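Local coordinates for macrophage migration inhibitory factor-like protein (Leishmania major, PDB 3FWT) that is a macrophage migration inhibitory factor-like protein that assembles as a trimer of alpha/beta subunits, at residues P22-I27 with A79-E84. Residues are numbered along the deposited sequence; the frame is centred on the assembly and turned at random.
Sequences PFLQTI and AYVRVE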
ATOM      1  N   PRO A  22      -9.267  11.503  -3.816  1.00 22.17           N
ATOM      2  CA  PRO A  22      -7.844  11.285  -3.531  1.00 19.81           C
ATOM      3  C   PRO A  22      -7.628  10.696  -2.117  1.00 18.04           C
ATOM      4  O   PRO A  22      -8.377  11.048  -1.169  1.00 16.15           O
ATOM      5  CB  PRO A  22      -7.261  12.690  -3.711  1.00 21.61           C
ATOM      6  CG  PRO A  22      -8.441  13.607  -3.479  1.00 20.96           C
ATOM      7  CD  PRO A  22      -9.555  12.910  -4.129  1.00 21.11           C
ATOM      8  N   PHE A  23      -6.721   9.703  -2.040  1.00 17.69           N
ATOM      9  CA  PHE A  23      -6.289   9.024  -0.769  1.00 15.39           C
ATOM     10  C   PHE A  23      -4.753   9.154  -0.692  1.00 15.30           C
ATOM     11  O   PHE A  23      -4.092   9.025  -1.697  1.00 14.35           O
ATOM     12  CB  PHE A  23      -6.733   7.544  -0.728  1.00 15.82           C
ATOM     13  CG  PHE A  23      -6.079   6.721   0.416  1.00 14.06           C
ATOM     14  CD1 PHE A  23      -6.564   6.800   1.681  1.00 14.30           C
ATOM     15  CD2 PHE A  23      -4.973   5.915   0.190  1.00 14.50           C
ATOM     16  CE1 PHE A  23      -6.009   6.059   2.754  1.00 12.25           C
ATOM     17  CE2 PHE A  23      -4.364   5.197   1.263  1.00 12.85           C
ATOM     18  CZ  PHE A  23      -4.891   5.239   2.496  1.00 12.06           C
ATOM     19  N   LEU A  24      -4.207   9.551   0.465  1.00 13.42           N
ATOM     20  CA  LEU A  24      -2.782   9.543   0.649  1.00 11.94           C
ATOM     21  C   LEU A  24      -2.454   8.687   1.850  1.00 11.66           C
ATOM     22  O   LEU A  24      -3.010   8.930   2.967  1.00 12.40           O
ATOM     23  CB  LEU A  24      -2.230  10.948   0.905  1.00 11.89           C
ATOM     24  CG  LEU A  24      -2.274  11.901  -0.354  1.00 12.12           C
ATOM     25  CD1 LEU A  24      -3.702  12.484  -0.369  1.00 14.26           C
ATOM     26  CD2 LEU A  24      -1.147  13.018  -0.105  1.00 13.71           C
ATOM     27  N   GLN A  25      -1.548   7.733   1.618  1.00 11.08           N
ATOM     28  CA  GLN A  25      -0.872   7.052   2.735  1.00 11.10           C
ATOM     29  C   GLN A  25       0.575   7.510   2.952  1.00 11.01           C
ATOM     30  O   GLN A  25       1.413   7.396   2.076  1.00  9.81           O
ATOM     31  CB  GLN A  25      -0.856   5.496   2.541  1.00 10.64           C
ATOM     32  CG  GLN A  25      -0.241   4.816   3.826  1.00 11.47           C
ATOM     33  CD  GLN A  25      -0.146   3.273   3.827  1.00 12.74           C
ATOM     34  OE1 GLN A  25      -0.328   2.619   2.823  1.00 16.54           O
ATOM     35  NE2 GLN A  25      -0.029   2.723   5.025  1.00 16.37           N
ATOM     36  N   THR A  26       0.854   7.983   4.158  1.00 10.93           N
ATOM     37  CA  THR A  26       2.141   8.505   4.495  1.00 11.06           C
ATOM     38  C   THR A  26       2.724   7.450   5.429  1.00 11.35           C
ATOM     39  O   THR A  26       2.172   7.229   6.482  1.00 13.02           O
ATOM     40  CB  THR A  26       2.023   9.844   5.270  1.00 10.30           C
ATOM     41  OG1 THR A  26       1.517  10.875   4.397  1.00 10.68           O
ATOM     42  CG2 THR A  26       3.388  10.301   5.796  1.00  9.92           C
ATOM     43  N   ILE A  27       3.868   6.909   5.050  1.00 10.50           N
ATOM     44  CA  ILE A  27       4.672   5.932   5.827  1.00 10.45           C
ATOM     45  C   ILE A  27       5.990   6.645   6.210  1.00  9.27           C
ATOM     46  O   ILE A  27       6.776   7.031   5.323  1.00 10.18           O
ATOM     47  CB  ILE A  27       4.922   4.659   5.044  1.00  8.76           C
ATOM     48  CG1 ILE A  27       3.618   4.143   4.425  1.00 10.74           C
ATOM     49  CG2 ILE A  27       5.728   3.585   5.900  1.00 13.59           C
ATOM     50  CD1 ILE A  27       3.798   2.751   3.691  1.00  8.93           C
ATOM     51  N   ALA A  79      10.745   8.954   4.356  1.00 11.73           N
ATOM     52  CA  ALA A  79       9.301   8.891   4.199  1.00 11.56           C
ATOM     53  C   ALA A  79       8.929   8.294   2.867  1.00 13.65           C
ATOM     54  O   ALA A  79       9.661   8.476   1.885  1.00 15.11           O
ATOM     55  CB  ALA A  79       8.704  10.343   4.292  1.00 11.31           C
ATOM     56  N   TYR A  80       7.743   7.673   2.785  1.00 12.64           N
ATOM     57  CA  TYR A  80       7.200   7.241   1.471  1.00 12.66           C
ATOM     58  C   TYR A  80       5.747   7.640   1.487  1.00 12.93           C
ATOM     59  O   TYR A  80       5.047   7.388   2.510  1.00 10.62           O
ATOM     60  CB  TYR A  80       7.363   5.707   1.316  1.00 10.97           C
ATOM     61  CG  TYR A  80       6.416   5.082   0.339  1.00 14.04           C
ATOM     62  CD1 TYR A  80       6.718   4.970  -1.015  1.00 14.99           C
ATOM     63  CD2 TYR A  80       5.183   4.637   0.762  1.00 17.27           C
ATOM     64  CE1 TYR A  80       5.802   4.364  -1.890  1.00 18.27           C
ATOM     65  CE2 TYR A  80       4.275   4.053  -0.108  1.00 12.72           C
ATOM     66  CZ  TYR A  80       4.604   3.922  -1.429  1.00 17.53           C
ATOM     67  OH  TYR A  80       3.640   3.408  -2.298  1.00 21.38           O
ATOM     68  N   VAL A  81       5.280   8.298   0.408  1.00 10.87           N
ATOM     69  CA  VAL A  81       3.844   8.649   0.333  1.00 10.24           C
ATOM     70  C   VAL A  81       3.204   8.051  -0.892  1.00 12.94           C
ATOM     71  O   VAL A  81       3.796   8.189  -2.003  1.00 13.42           O
ATOM     72  CB  VAL A  81       3.715  10.182   0.256  1.00 10.25           C
ATOM     73  CG1 VAL A  81       2.232  10.582   0.091  1.00 12.78           C
ATOM     74  CG2 VAL A  81       4.412  10.809   1.551  1.00  8.91           C
ATOM     75  N   ARG A  82       2.056   7.353  -0.735  1.00 12.42           N
ATOM     76  CA  ARG A  82       1.389   6.747  -1.877  1.00 11.76           C
ATOM     77  C   ARG A  82       0.111   7.578  -2.120  1.00 12.82           C
ATOM     78  O   ARG A  82      -0.726   7.713  -1.218  1.00 12.81           O
ATOM     79  CB  ARG A  82       0.998   5.302  -1.588  1.00 14.59           C
ATOM     80  CG  ARG A  82       0.433   4.563  -2.832  1.00 12.49           C
ATOM     81  CD  ARG A  82       0.224   3.099  -2.588  1.00 16.99           C
ATOM     82  NE  ARG A  82      -1.005   2.824  -1.800  1.00 23.57           N
ATOM     83  CZ  ARG A  82      -1.038   2.575  -0.472  1.00 24.65           C
ATOM     84  NH1 ARG A  82       0.088   2.505   0.234  1.00 26.96           N
ATOM     85  NH2 ARG A  82      -2.195   2.354   0.160  1.00 23.44           N
ATOM     86  N   VAL A  83      -0.038   8.156  -3.321  1.00 11.47           N
ATOM     87  CA  VAL A  83      -1.192   8.991  -3.612  1.00 13.52           C
ATOM     88  C   VAL A  83      -2.039   8.180  -4.578  1.00 12.78           C
ATOM     89  O   VAL A  83      -1.536   7.726  -5.608  1.00 13.91           O
ATOM     90  CB  VAL A  83      -0.794  10.282  -4.327  1.00 12.89           C
ATOM     91  CG1 VAL A  83      -2.033  11.281  -4.516  1.00 11.29           C
ATOM     92  CG2 VAL A  83       0.391  10.971  -3.574  1.00 12.83           C
ATOM     93  N   GLU A  84      -3.322   8.067  -4.274  1.00 14.10           N
ATOM     94  CA  GLU A  84      -4.232   7.280  -5.088  1.00 15.23           C
ATOM     95  C   GLU A  84      -5.467   8.102  -5.419  1.00 17.02           C
ATOM     96  O   GLU A  84      -5.846   9.006  -4.682  1.00 15.41           O
ATOM     97  CB  GLU A  84      -4.695   6.054  -4.310  1.00 15.19           C
ATOM     98  CG  GLU A  84      -3.477   5.153  -3.987  1.00 18.85           C
ATOM     99  CD  GLU A  84      -3.871   4.004  -3.115  1.00 21.80           C
ATOM    100  OE1 GLU A  84      -3.028   3.532  -2.323  1.00 27.05           O
ATOM    101  OE2 GLU A  84      -5.028   3.583  -3.193  1.00 20.57           O
TER
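Q25 OE1 is gripped by the R82 guanidinium: NH1 donates a short bond of 2.6 Å, and NH2 adds a weak one. The pair sits on two antiparallel central strands of the mixed sheet of the MIF fold, with helix 34-52 packed on the face that carries L24 and V81. OE1 meets the guanidinium at its edge and in its plane, while the amide stands almost perpendicular to that plane, 86° away. Q25 reaches it fully extended, CG anti to the backbone N (chi1 -175°), whereas the R82 chain bends at chi3, bringing its end across toward Q25. The amide is held at its other end too, since NE2 bonds to S64 OG on strand 60-64. R82 NH2 also bonds to Y80 OH of the second subunit, so this face of the sheet, with F23, Q25, I27, Y80, R82 and E84, belongs to the trimer interface. There the F23 ring stacks on Y80 of the second subunit; within the contact R82 NH2 approaches the ring edge, 3.7 Å from F23 CE2. The E84 side chain runs beside the F23 ring, and its OE2 is hydrogen-bonded to Y80 OH and Y121 OH of the second subunit. I27 runs beside Y80, its CD1 3.7 Å from Y80 CD2. L24, T26, V81 and V83 occupy the opposite face, where L24 and V81 touch Y44 of helix 34-52 and T26 OG1 bonds to Y44 OH. L24 CG packs 4.2 Å from V83 CG1. Three pairs of backbone bonds close the ladder at F23-E84, Q25-R82 and I27-Y80, and beyond the first of them P22 CA leans on E84 O, a C-H...O contact of 3.2 Å.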